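Local coordinates for protein 6-aminohexanoate-dimer hydrolase (Bacillus anthracis, PDB 4GB7) that probably hydrolyses the amide bond of 6-aminohexanoate dimers, as a serine hydrolase with a beta-lactamase-type fold, at residues 102-107 against 407-412; 377-382 against 388-393; 88-91 against 97-100; 112-115 against 120-123; 82-87 against 415-420. All blocks are in the same frame, centred on the assembly; numbering follows the deposited sequence. Where two conformers were deposited one is given.

Interaction 1: residues 102-107 against 407-412; sequences KELLDD and SNMYID
Leu104 and Met409 face each other from two helices whose backbones stay well apart, their CA atoms 10.7 Å from one another at the nearest point between 102-107 and 407-412. Side chains alone bridge the gap. Met409, a selenomethionine, provides most of the reach: CG lies anti to the backbone N (chi1 177°), selenium, in place of the sulfur, follows on a second extended torsion, and the chain then bends at chi3 (91°), which swings the terminal methyl off the line of approach. Selenium thus becomes the leading atom toward Leu104, with SE of Met409 4.0 Å from CD2 of Leu104. The two side chains pass alongside one another in opposite directions, so that the leucine branch rests against the selenoether and not against its end. The bent-off methyl serves the neighbouring residue, CE of Met409 lying 4.2 Å from CD2 of Leu105. Leu105 starts out along the flank of its helix, and one of its methyl branches leans in to make this contact. Val91 of the 88-91 segment packs against Leu104 and Met409. Phe113 of strand 110-117 takes Leu105 and Met409, and so places helices 101-107 and 402-417 on one side of the main antiparallel sheet. The meeting atoms are methyl groups and selenium, all in buried residues, so dispersion and the exclusion of water probably make what direct attraction there is between the helices, without the directional demands of a polar bond.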
# COMPACT_ATOMS: atom_id res chain seq x y z
N LYS A 102 -2.54 -17.43 15.72
CA LYS A 102 -2.18 -18.10 14.47
C LYS A 102 -3.42 -18.65 13.75
O LYS A 102 -3.57 -18.52 12.55
CB LYS A 102 -1.11 -19.20 14.69
CG LYS A 102 -0.55 -19.85 13.42
CD LYS A 102 0.25 -21.12 13.75
CE LYS A 102 0.77 -21.91 12.54
NZ LYS A 102 1.32 -23.24 12.96
N GLU A 103 -4.32 -19.30 14.50
CA GLU A 103 -5.53 -19.79 13.89
C GLU A 103 -6.43 -18.71 13.34
O GLU A 103 -7.04 -18.90 12.28
CB GLU A 103 -6.30 -20.61 14.91
CG GLU A 103 -5.75 -22.01 15.07
CD GLU A 103 -6.11 -22.89 13.89
OE1 GLU A 103 -7.27 -23.39 13.88
OE2 GLU A 103 -5.28 -23.06 12.95
N LEU A 104 -6.46 -17.57 14.01
CA LEU A 104 -7.30 -16.42 13.56
C LEU A 104 -6.73 -15.89 12.22
O LEU A 104 -7.45 -15.69 11.24
CB LEU A 104 -7.33 -15.30 14.60
CG LEU A 104 -8.00 -13.96 14.22
CD1 LEU A 104 -9.52 -14.13 14.13
CD2 LEU A 104 -7.62 -12.92 15.24
N LEU A 105 -5.41 -15.70 12.18
CA LEU A 105 -4.77 -15.30 10.93
C LEU A 105 -5.11 -16.23 9.77
O LEU A 105 -5.48 -15.78 8.70
CB LEU A 105 -3.26 -15.14 11.12
CG LEU A 105 -2.69 -14.14 12.11
CD1 LEU A 105 -1.19 -14.35 12.33
CD2 LEU A 105 -2.94 -12.70 11.64
N ASP A 106 -4.99 -17.53 9.99
CA ASP A 106 -5.21 -18.52 8.94
C ASP A 106 -6.70 -18.49 8.51
O ASP A 106 -6.99 -18.61 7.32
CB ASP A 106 -4.79 -19.93 9.45
CG ASP A 106 -4.59 -20.96 8.35
OD1 ASP A 106 -4.43 -20.62 7.19
OD2 ASP A 106 -4.60 -22.20 8.64
N ASP A 107 -7.61 -18.36 9.50
CA ASP A 107 -9.04 -18.40 9.26
C ASP A 107 -9.45 -17.23 8.36
O ASP A 107 -10.46 -17.29 7.65
CB ASP A 107 -9.83 -18.32 10.57
CG ASP A 107 -11.31 -18.68 10.39
OD1 ASP A 107 -11.61 -19.67 9.68
OD2 ASP A 107 -12.17 -17.99 10.96
N SER A 407 -6.99 -4.32 14.04
CA SER A 407 -6.49 -3.05 14.54
C SER A 407 -6.29 -3.08 16.05
O SER A 407 -5.30 -2.59 16.56
CB SER A 407 -7.45 -1.92 14.16
OG SER A 407 -7.48 -1.77 12.75
N ASN A 408 -7.25 -3.70 16.75
CA ASN A 408 -7.17 -3.84 18.18
C ASN A 408 -6.11 -4.87 18.58
O ASN A 408 -5.40 -4.68 19.57
CB ASN A 408 -8.53 -4.23 18.74
CG ASN A 408 -9.43 -3.01 18.94
OD1 ASN A 408 -9.19 -2.22 19.87
ND2 ASN A 408 -10.43 -2.82 18.03
N MSE A 409 -5.99 -5.95 17.83
CA MSE A 409 -4.97 -7.00 18.08
C MSE A 409 -3.56 -6.41 18.00
O MSE A 409 -2.67 -6.76 18.79
CB MSE A 409 -5.13 -8.08 17.02
CG MSE A 409 -4.15 -9.22 17.03
SE MSE A 409 -4.65 -10.25 15.46
CE MSE A 409 -3.49 -9.40 14.20
N TYR A 410 -3.35 -5.46 17.08
CA TYR A 410 -2.01 -4.86 16.98
C TYR A 410 -1.63 -4.08 18.25
O TYR A 410 -0.48 -4.07 18.68
CB TYR A 410 -1.93 -3.95 15.79
CG TYR A 410 -2.16 -4.58 14.43
CD1 TYR A 410 -2.04 -5.93 14.19
CD2 TYR A 410 -2.55 -3.79 13.39
CE1 TYR A 410 -2.30 -6.45 12.93
CE2 TYR A 410 -2.79 -4.30 12.15
CZ TYR A 410 -2.68 -5.65 11.92
OH TYR A 410 -2.94 -6.13 10.63
N ILE A 411 -2.61 -3.41 18.84
CA ILE A 411 -2.42 -2.74 20.12
C ILE A 411 -2.12 -3.74 21.24
O ILE A 411 -1.16 -3.56 22.02
CB ILE A 411 -3.64 -1.84 20.48
CG1 ILE A 411 -3.87 -0.76 19.42
CG2 ILE A 411 -3.38 -1.22 21.87
CD1 ILE A 411 -5.15 0.05 19.57
N ASP A 412 -2.90 -4.81 21.33
CA ASP A 412 -2.63 -5.81 22.31
C ASP A 412 -1.29 -6.50 22.17
O ASP A 412 -0.61 -6.76 23.18
CB ASP A 412 -3.73 -6.86 22.33
CG ASP A 412 -5.06 -6.32 22.88
OD1 ASP A 412 -5.09 -5.28 23.62
OD2 ASP A 412 -6.08 -6.98 22.60

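Interaction 2: residues 377-382 against 388-393; sequences QTLYID and VIVHFS
The beta hairpin made by strands 377-382 and 387-393 runs nearly exactly antiparallel, and Thr378 with His391 and Tyr380 with Ile389 form its hydrogen-bonded pairs. Thr378 N gives a 2.8 Å bond to His391 O and His391 N returns one of 2.8 Å to Thr378 O; the Tyr380 and Ile389 pair is tied in the same reciprocal way. Between these rungs, Leu379 stands opposite Val390, and its CD1 meets Val390 CG2 at 3.8 Å and Val388 CG1 at 3.9 Å. Its CG is anti to the backbone N (chi1 177°), which carries the branch toward the partner strand. This hairpin belongs to the five-stranded antiparallel sheet of the beta-lactamase-type fold, flanked by 369-373 and 110-117. Helix 307-318 packs on the Leu379 face and helix 402-417 on the face of Thr378, Tyr380 and Ile389. On the latter face His391 is held at both ring nitrogens, ND1 by Tyr410 OH and NE2 by Thr110 OG1, while Tyr380 OH bonds to Asn364. At the far end Gln377 continues the ladder with its amide: OE1 receives Ser393 N at 2.8 Å, and NE2 gives a 2.9 Å bond to Ser393 O. That oxygen lies in the Gln377 amide plane, whereas NE2 sits 42° above the carbonyl plane of Ser393. A chi1 of -27°, short of a staggered value, accompanies this doubled grip. NE2 also bonds to Ser374 O, and the side chain lies near, without touching, a Ser-x-x-Lys pattern that is probably catalytic, as in related serine hydrolases.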
# COMPACT_ATOMS: atom_id res chain seq x y z
N GLN A 377 -4.31 -6.50 3.43
CA GLN A 377 -2.95 -6.04 3.55
C GLN A 377 -2.80 -4.87 4.48
O GLN A 377 -3.60 -3.92 4.45
CB GLN A 377 -2.35 -5.63 2.20
CG GLN A 377 -2.91 -6.30 0.96
CD GLN A 377 -2.94 -7.79 1.02
OE1 GLN A 377 -2.08 -8.40 1.63
NE2 GLN A 377 -3.89 -8.39 0.31
N THR A 378 -1.75 -4.90 5.29
CA THR A 378 -1.46 -3.80 6.19
C THR A 378 0.04 -3.65 6.40
O THR A 378 0.74 -4.64 6.62
CB THR A 378 -2.10 -3.99 7.59
OG1 THR A 378 -3.52 -4.21 7.46
CG2 THR A 378 -1.86 -2.76 8.50
N LEU A 379 0.50 -2.39 6.33
CA LEU A 379 1.76 -2.00 6.98
C LEU A 379 1.43 -1.07 8.10
O LEU A 379 0.87 0.04 7.87
CB LEU A 379 2.71 -1.29 5.99
CG LEU A 379 4.01 -0.77 6.56
CD1 LEU A 379 4.92 -1.81 7.23
CD2 LEU A 379 4.75 -0.02 5.44
N TYR A 380 1.77 -1.45 9.30
CA TYR A 380 1.33 -0.74 10.54
C TYR A 380 2.59 -0.38 11.37
O TYR A 380 3.42 -1.25 11.68
CB TYR A 380 0.42 -1.67 11.33
CG TYR A 380 -0.03 -1.17 12.69
CD1 TYR A 380 -1.22 -0.44 12.85
CD2 TYR A 380 0.69 -1.46 13.84
CE1 TYR A 380 -1.65 0.00 14.10
CE2 TYR A 380 0.27 -1.03 15.09
CZ TYR A 380 -0.92 -0.32 15.22
OH TYR A 380 -1.36 0.10 16.46
N ILE A 381 2.72 0.90 11.71
CA ILE A 381 3.88 1.38 12.43
C ILE A 381 3.40 2.01 13.72
O ILE A 381 2.59 2.96 13.69
CB ILE A 381 4.67 2.41 11.59
CG1 ILE A 381 5.03 1.76 10.20
CG2 ILE A 381 5.87 2.91 12.40
CD1 ILE A 381 5.71 2.69 9.28
N ASP A 382 3.94 1.53 14.83
CA ASP A 382 3.59 2.00 16.18
C ASP A 382 4.82 2.64 16.79
O ASP A 382 5.72 2.00 17.23
CB ASP A 382 3.13 0.79 17.01
CG ASP A 382 2.88 1.11 18.47
OD1 ASP A 382 3.26 2.19 18.93
OD2 ASP A 382 2.22 0.27 19.18
N VAL A 388 6.74 -2.60 14.27
CA VAL A 388 6.27 -2.67 12.88
C VAL A 388 5.53 -4.00 12.71
O VAL A 388 6.04 -5.06 13.08
CB VAL A 388 7.43 -2.61 11.90
CG1 VAL A 388 6.98 -2.79 10.44
CG2 VAL A 388 8.21 -1.32 12.08
N ILE A 389 4.35 -3.94 12.06
CA ILE A 389 3.66 -5.15 11.64
C ILE A 389 3.42 -5.08 10.13
O ILE A 389 2.96 -4.06 9.61
CB ILE A 389 2.36 -5.37 12.40
CG1 ILE A 389 2.68 -5.64 13.91
CG2 ILE A 389 1.48 -6.45 11.78
CD1 ILE A 389 1.45 -5.94 14.73
N VAL A 390 3.78 -6.15 9.47
CA VAL A 390 3.46 -6.41 8.07
C VAL A 390 2.48 -7.54 8.01
O VAL A 390 2.72 -8.60 8.57
CB VAL A 390 4.70 -6.75 7.22
CG1 VAL A 390 4.30 -7.04 5.77
CG2 VAL A 390 5.68 -5.56 7.22
N HIS A 391 1.37 -7.32 7.30
CA HIS A 391 0.29 -8.31 7.25
C HIS A 391 -0.11 -8.44 5.82
O HIS A 391 -0.59 -7.43 5.22
CB HIS A 391 -0.87 -7.82 8.14
CG HIS A 391 -1.85 -8.88 8.54
ND1 HIS A 391 -2.56 -8.78 9.67
CD2 HIS A 391 -2.24 -10.02 7.92
CE1 HIS A 391 -3.34 -9.87 9.81
NE2 HIS A 391 -3.15 -10.64 8.73
N PHE A 392 0.11 -9.62 5.23
CA PHE A 392 -0.28 -9.91 3.86
C PHE A 392 -1.32 -10.98 3.87
O PHE A 392 -1.18 -11.95 4.64
CB PHE A 392 0.87 -10.46 3.00
CG PHE A 392 2.00 -9.54 2.73
CD1 PHE A 392 1.90 -8.16 2.89
CD2 PHE A 392 3.17 -10.11 2.18
CE1 PHE A 392 3.02 -7.37 2.58
CE2 PHE A 392 4.25 -9.31 1.86
CZ PHE A 392 4.17 -7.94 2.05
N SER A 393 -2.31 -10.85 2.99
CA SER A 393 -3.42 -11.80 2.94
C SER A 393 -3.87 -11.97 1.51
O SER A 393 -3.51 -11.22 0.60
CB SER A 393 -4.60 -11.38 3.85
OG SER A 393 -4.20 -11.00 5.15

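Interaction 3: residues 88-91 against 97-100; sequences DFAV and SATP
Val91, paired with Thr99, turns its side chain inward from the short hairpin of strands 90-92 and 97-100. Its CB sits 3.4 Å from Thr99 O, close beside the backbone bond in which Val91 N reaches that same oxygen at 2.9 Å. Further out the valine forks. CG2 stays near the carbonyl, 3.8 Å from Thr99 O, and also packs 3.7 Å from CG of Met409. CG1, anti to the backbone N (chi1 180°), projects away from Thr99 and sits between the Met409 side chain and CD2 of Leu104, the latter at 3.5 Å. The fork is thus wedged between helix 402-417 and helix 101-107. The return bond, from Thr99 N to Val91 O, completes the hydrogen-bonded pair; Val91 N approaches Thr99 O tilted 30° from the carbonyl plane, whereas Thr99 N lies in the plane of the Val91 carbonyl. The Thr99 methyl, CG2, is on the same side of the hairpin as the valine and packs on Leu104. On the other face small groups meet: Ala90 CB touches Ala98 CB at 4.0 Å. Beyond Ala90, Pro100 pairs with it across the strands and sets its CA 3.4 Å from Phe89 O, a CA-H...O contact. Pro100 is also the N-cap of helix 101-107, so the hairpin passes straight into that helix. The contact implies two unlike faces: one of alanines and proline near the surface, where methyl and CA-H...O contacts add to the backbone pair, and one on which valine and threonine methyls anchor this ribbon to hydrophobic helix flanks.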
# COMPACT_ATOMS: atom_id res chain seq x y z
N ASP A 88 -0.23 -18.71 20.22
CA ASP A 88 -1.38 -18.89 21.13
C ASP A 88 -1.70 -17.61 21.87
O ASP A 88 -2.45 -17.62 22.83
CB ASP A 88 -1.12 -20.05 22.11
CG ASP A 88 -1.01 -21.40 21.41
OD1 ASP A 88 -1.91 -21.72 20.63
OD2 ASP A 88 -0.01 -22.15 21.65
N PHE A 89 -1.16 -16.49 21.36
CA PHE A 89 -1.55 -15.20 21.87
C PHE A 89 -3.08 -15.02 21.73
O PHE A 89 -3.67 -15.28 20.65
CB PHE A 89 -0.81 -14.10 21.16
CG PHE A 89 -1.12 -12.73 21.71
CD1 PHE A 89 -0.51 -12.31 22.87
CD2 PHE A 89 -2.05 -11.90 21.10
CE1 PHE A 89 -0.74 -11.05 23.37
CE2 PHE A 89 -2.30 -10.65 21.62
CZ PHE A 89 -1.65 -10.24 22.76
N ALA A 90 -3.72 -14.64 22.83
CA ALA A 90 -5.20 -14.51 22.84
C ALA A 90 -5.59 -13.17 22.25
O ALA A 90 -5.28 -12.13 22.80
CB ALA A 90 -5.80 -14.71 24.20
N VAL A 91 -6.23 -13.25 21.08
CA VAL A 91 -6.77 -12.11 20.38
C VAL A 91 -8.22 -11.92 20.77
O VAL A 91 -9.03 -12.86 20.73
CB VAL A 91 -6.69 -12.27 18.84
CG1 VAL A 91 -7.27 -11.05 18.13
CG2 VAL A 91 -5.22 -12.53 18.42
N SER A 97 -14.45 -12.73 24.20
CA SER A 97 -14.36 -13.76 23.16
C SER A 97 -12.97 -13.75 22.55
O SER A 97 -12.72 -13.08 21.57
CB SER A 97 -15.43 -13.54 22.09
OG SER A 97 -16.73 -13.83 22.58
N ALA A 98 -12.09 -14.49 23.16
CA ALA A 98 -10.68 -14.58 22.73
C ALA A 98 -10.53 -15.72 21.75
O ALA A 98 -11.28 -16.73 21.81
CB ALA A 98 -9.77 -14.81 23.92
N THR A 99 -9.54 -15.60 20.89
CA THR A 99 -9.23 -16.67 19.97
C THR A 99 -7.73 -16.63 19.68
O THR A 99 -7.13 -15.54 19.64
CB THR A 99 -10.13 -16.57 18.72
OG1 THR A 99 -10.10 -17.82 18.04
CG2 THR A 99 -9.67 -15.46 17.81
N PRO A 100 -7.08 -17.80 19.51
CA PRO A 100 -5.61 -17.76 19.38
C PRO A 100 -5.16 -17.13 18.06
O PRO A 100 -5.77 -17.32 16.99
CB PRO A 100 -5.18 -19.22 19.49
CG PRO A 100 -6.38 -20.00 19.69
CD PRO A 100 -7.60 -19.15 19.65

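Interaction 4: residues 112-115 against 120-123; sequences AFVV and QLVY
Val115 O is gripped by two successive backbone amides of the opposite strand: Val122 N bonds to it at 2.8 Å with an N-H...O angle of 168°, and Tyr123 N adds a weak bond at 3.4 Å. This is a classic beta bulge in the hairpin of strands 110-117 and 120-126, at the border of the main antiparallel sheet. The extra residue is Val122, whose backbone turns to psi -33°. Val115 N completes the bulge with a bond to Tyr123 O at 2.8 Å, nearly straight. The N-to-C directions of the two short segments are 129° apart, well short of antiparallel. On one face Phe113 and Tyr123 cross obliquely and meet at their ring edges, Tyr123 CD2 lying in the plane of the Phe113 ring. Beyond them, Phe113 makes an edge-to-face contact with His391, and Tyr123 OH bonds to Asp87. On the other face Val114 and Leu121 cross at about a right angle. Leu121 CD1 touches two groups there: CG1 of Val114 at 3.7 Å and, equally near, the carbonyl O of Val115 that takes the two amide bonds.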
# COMPACT_ATOMS: atom_id res chain seq x y z
N ALA A 112 1.09 -13.98 5.17
CA ALA A 112 2.28 -13.62 5.92
C ALA A 112 1.96 -12.66 7.02
O ALA A 112 1.17 -11.73 6.85
CB ALA A 112 3.34 -13.02 5.00
N PHE A 113 2.65 -12.85 8.13
CA PHE A 113 2.48 -12.00 9.29
C PHE A 113 3.86 -11.84 9.92
O PHE A 113 4.48 -12.81 10.28
CB PHE A 113 1.44 -12.57 10.23
CG PHE A 113 1.06 -11.66 11.34
CD1 PHE A 113 0.18 -10.61 11.11
CD2 PHE A 113 1.58 -11.82 12.62
CE1 PHE A 113 -0.19 -9.77 12.15
CE2 PHE A 113 1.17 -11.02 13.66
CZ PHE A 113 0.32 -9.96 13.42
N VAL A 114 4.35 -10.60 9.97
CA VAL A 114 5.66 -10.29 10.52
C VAL A 114 5.54 -9.19 11.59
O VAL A 114 4.94 -8.10 11.31
CB VAL A 114 6.61 -9.82 9.42
CG1 VAL A 114 7.94 -9.35 9.98
CG2 VAL A 114 6.80 -10.92 8.34
N VAL A 115 6.15 -9.44 12.74
CA VAL A 115 6.20 -8.49 13.85
C VAL A 115 7.66 -8.18 14.20
O VAL A 115 8.47 -9.06 14.49
CB VAL A 115 5.48 -9.00 15.11
CG1 VAL A 115 5.53 -7.93 16.22
CG2 VAL A 115 4.08 -9.50 14.80
N GLN A 120 14.09 -5.56 15.99
CA GLN A 120 14.42 -6.99 15.91
C GLN A 120 13.16 -7.77 15.56
O GLN A 120 12.06 -7.44 16.05
CB GLN A 120 14.96 -7.50 17.22
CG GLN A 120 16.20 -6.77 17.70
CD GLN A 120 16.69 -7.30 19.04
OE1 GLN A 120 15.92 -7.46 20.00
NE2 GLN A 120 17.98 -7.62 19.10
N LEU A 121 13.31 -8.77 14.69
CA LEU A 121 12.21 -9.66 14.35
C LEU A 121 11.79 -10.50 15.56
O LEU A 121 12.61 -11.15 16.21
CB LEU A 121 12.64 -10.57 13.20
CG LEU A 121 11.68 -11.63 12.70
CD1 LEU A 121 10.49 -10.99 12.04
CD2 LEU A 121 12.43 -12.61 11.77
N VAL A 122 10.48 -10.47 15.86
CA VAL A 122 9.94 -11.23 16.97
C VAL A 122 9.13 -12.41 16.56
O VAL A 122 9.12 -13.44 17.28
CB VAL A 122 9.11 -10.32 17.95
CG1 VAL A 122 8.38 -11.15 19.01
CG2 VAL A 122 10.02 -9.26 18.53
N TYR A 123 8.42 -12.31 15.43
CA TYR A 123 7.48 -13.36 15.06
C TYR A 123 7.17 -13.23 13.61
O TYR A 123 6.91 -12.13 13.12
CB TYR A 123 6.20 -13.18 15.81
CG TYR A 123 5.10 -14.19 15.62
CD1 TYR A 123 5.26 -15.48 16.07
CD2 TYR A 123 3.88 -13.83 15.05
CE1 TYR A 123 4.22 -16.38 15.96
CE2 TYR A 123 2.84 -14.73 14.91
CZ TYR A 123 3.02 -16.00 15.37
OH TYR A 123 1.97 -16.87 15.30

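Interaction 5: residues 82-87 against 415-420; sequences ALQNLD and HHLEKL
Gln84 lays its amide against Leu417, with NE2 3.4 Å from the CD2 methyl as the two side chains pass in opposite directions. The same amide crosses the ring of His416 obliquely, their planes 43° apart, and OE1 is 3.8 Å from NE2 of the histidine. Leu86 comes from the other side of the ring plane, its CD2 methyl 4.0 Å from CD2 of His416, these side chains too running in opposite directions. Water carries the polar part of the contact. One molecule, in the plane of the imidazole at its edge, gives a bond to Gln84 OE1 at 2.8 Å and lies 2.7 Å from His416 NE2, spanning the gap between these two atoms. A second donates to Gln84 OE1 and to His416 O, and a third donates to Leu417 O while taking a weak bond from Gln84 NE2. The carbonyls in question belong to the last turn of helix 402-417, which ends in a Schellman motif: Leu420 N returns to His415 O at 3.0 Å and Lys419 N to His416 O, with Lys419 at positive phi (61°). That reversal brings the lysine chain back over the helix end, where NZ donates to the third water at 3.2 Å and, weakly, to the second. Gln84 thus meets the carbonyls at the C-terminal end of the helix through waters that the lysine ammonium also steadies. Farther out, the loop runs beside strand 120-126, Gln84 and Val122 bonded through their backbones; Phe89 meets the His416 ring edge-to-face, and Leu417 rests on Val115 and His117 of strand 110-117.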
# COMPACT_ATOMS: atom_id res chain seq x y z
N ALA A 82 14.70 -11.55 18.04
CA ALA A 82 14.47 -11.86 19.39
C ALA A 82 13.08 -12.52 19.42
O ALA A 82 12.06 -11.94 19.83
CB ALA A 82 14.50 -10.63 20.26
N LEU A 83 13.07 -13.77 19.00
CA LEU A 83 11.82 -14.49 18.72
C LEU A 83 11.01 -14.77 19.96
O LEU A 83 11.54 -15.13 21.03
CB LEU A 83 12.12 -15.77 17.96
CG LEU A 83 12.68 -15.69 16.53
CD1 LEU A 83 12.61 -17.08 15.95
CD2 LEU A 83 11.95 -14.67 15.62
N GLN A 84 9.71 -14.58 19.80
CA GLN A 84 8.71 -15.01 20.76
C GLN A 84 7.60 -15.70 20.00
O GLN A 84 7.10 -15.18 19.02
CB GLN A 84 8.13 -13.85 21.52
CG GLN A 84 9.08 -13.14 22.43
CD GLN A 84 8.33 -12.07 23.22
OE1 GLN A 84 7.30 -12.34 23.86
NE2 GLN A 84 8.80 -10.84 23.12
N ASN A 85 7.19 -16.88 20.46
CA ASN A 85 6.15 -17.59 19.76
C ASN A 85 4.79 -17.04 20.19
O ASN A 85 4.33 -17.30 21.32
CB ASN A 85 6.19 -19.09 20.03
CG ASN A 85 5.26 -19.85 19.12
OD1 ASN A 85 4.38 -19.25 18.54
ND2 ASN A 85 5.48 -21.16 18.96
N LEU A 86 4.16 -16.30 19.28
CA LEU A 86 2.84 -15.70 19.52
C LEU A 86 1.68 -16.56 19.02
O LEU A 86 0.56 -16.08 18.93
CB LEU A 86 2.75 -14.32 18.87
CG LEU A 86 3.81 -13.35 19.42
CD1 LEU A 86 3.70 -12.02 18.68
CD2 LEU A 86 3.75 -13.08 20.94
N ASP A 87 1.92 -17.83 18.68
CA ASP A 87 0.88 -18.60 18.04
C ASP A 87 -0.40 -18.63 18.91
O ASP A 87 -1.51 -18.62 18.37
CB ASP A 87 1.29 -20.05 17.84
CG ASP A 87 2.27 -20.25 16.73
OD1 ASP A 87 2.44 -19.34 15.89
OD2 ASP A 87 2.89 -21.36 16.73
N HIS A 415 1.35 -4.04 23.51
CA HIS A 415 1.38 -3.92 24.97
C HIS A 415 1.99 -5.18 25.59
O HIS A 415 2.66 -5.11 26.61
CB HIS A 415 -0.02 -3.70 25.50
CG HIS A 415 -0.58 -2.35 25.16
ND1 HIS A 415 -1.85 -1.98 25.44
CD2 HIS A 415 -0.01 -1.27 24.47
CE1 HIS A 415 -2.03 -0.71 25.01
NE2 HIS A 415 -0.92 -0.30 24.40
N HIS A 416 1.73 -6.33 25.00
CA HIS A 416 2.37 -7.58 25.41
C HIS A 416 3.88 -7.56 25.27
O HIS A 416 4.60 -7.92 26.21
CB HIS A 416 1.76 -8.74 24.65
CG HIS A 416 2.44 -10.05 24.91
ND1 HIS A 416 2.19 -10.79 26.01
CD2 HIS A 416 3.35 -10.74 24.17
CE1 HIS A 416 2.91 -11.91 25.96
NE2 HIS A 416 3.63 -11.89 24.83
N LEU A 417 4.37 -7.09 24.13
CA LEU A 417 5.80 -7.01 23.86
C LEU A 417 6.47 -5.97 24.76
O LEU A 417 7.66 -6.10 25.09
CB LEU A 417 6.02 -6.68 22.37
CG LEU A 417 5.61 -7.76 21.36
CD1 LEU A 417 5.88 -7.26 19.97
CD2 LEU A 417 6.29 -9.11 21.60
N GLU A 418 5.73 -4.94 25.15
CA GLU A 418 6.23 -3.92 26.04
C GLU A 418 6.16 -4.35 27.51
O GLU A 418 6.59 -3.63 28.36
CB GLU A 418 5.49 -2.58 25.81
CG GLU A 418 5.78 -1.86 24.51
CD GLU A 418 7.16 -1.21 24.49
OE1 GLU A 418 7.28 -0.13 25.07
OE2 GLU A 418 8.11 -1.79 23.91
N LYS A 419 5.62 -5.55 27.77
CA LYS A 419 5.46 -6.13 29.10
C LYS A 419 4.57 -5.30 30.00
O LYS A 419 4.85 -5.15 31.20
CB LYS A 419 6.83 -6.49 29.72
CG LYS A 419 7.61 -7.44 28.81
CD LYS A 419 8.82 -8.07 29.49
CE LYS A 419 9.78 -8.71 28.51
NZ LYS A 419 9.10 -9.57 27.50
N LEU A 420 3.51 -4.73 29.42
CA LEU A 420 2.52 -3.91 30.13
C LEU A 420 1.38 -4.77 30.62
O LEU A 420 1.10 -5.85 30.03
CB LEU A 420 2.02 -2.78 29.24
CG LEU A 420 3.13 -1.88 28.71
CD1 LEU A 420 2.57 -0.84 27.73
CD2 LEU A 420 3.85 -1.20 29.89
O HOH W 1 9.28 -8.33 24.57
O HOH W 2 6.78 -9.98 25.88
O HOH W 3 5.14 -14.07 24.20

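In the fold
From the N terminus, the loop at 82-87 comes first and waits for its partner 415-420, near the chain's end, so interaction 5 encloses all the others. Within it, interaction 3 closes at once as a short hairpin, before 102-107 opens interaction 1. Two further hairpins nest inside interaction 1, in series: interaction 4 near its start, then, after a long excursion, interaction 2. The strands 110-117 and 387-393 of these two are neighbours in one sheet, joining early and late parts of the chain. Helix 402-417 then closes interaction 1 and, at its end, interaction 5. None cross; together they fasten the terminal helix and the early segments onto the sheet.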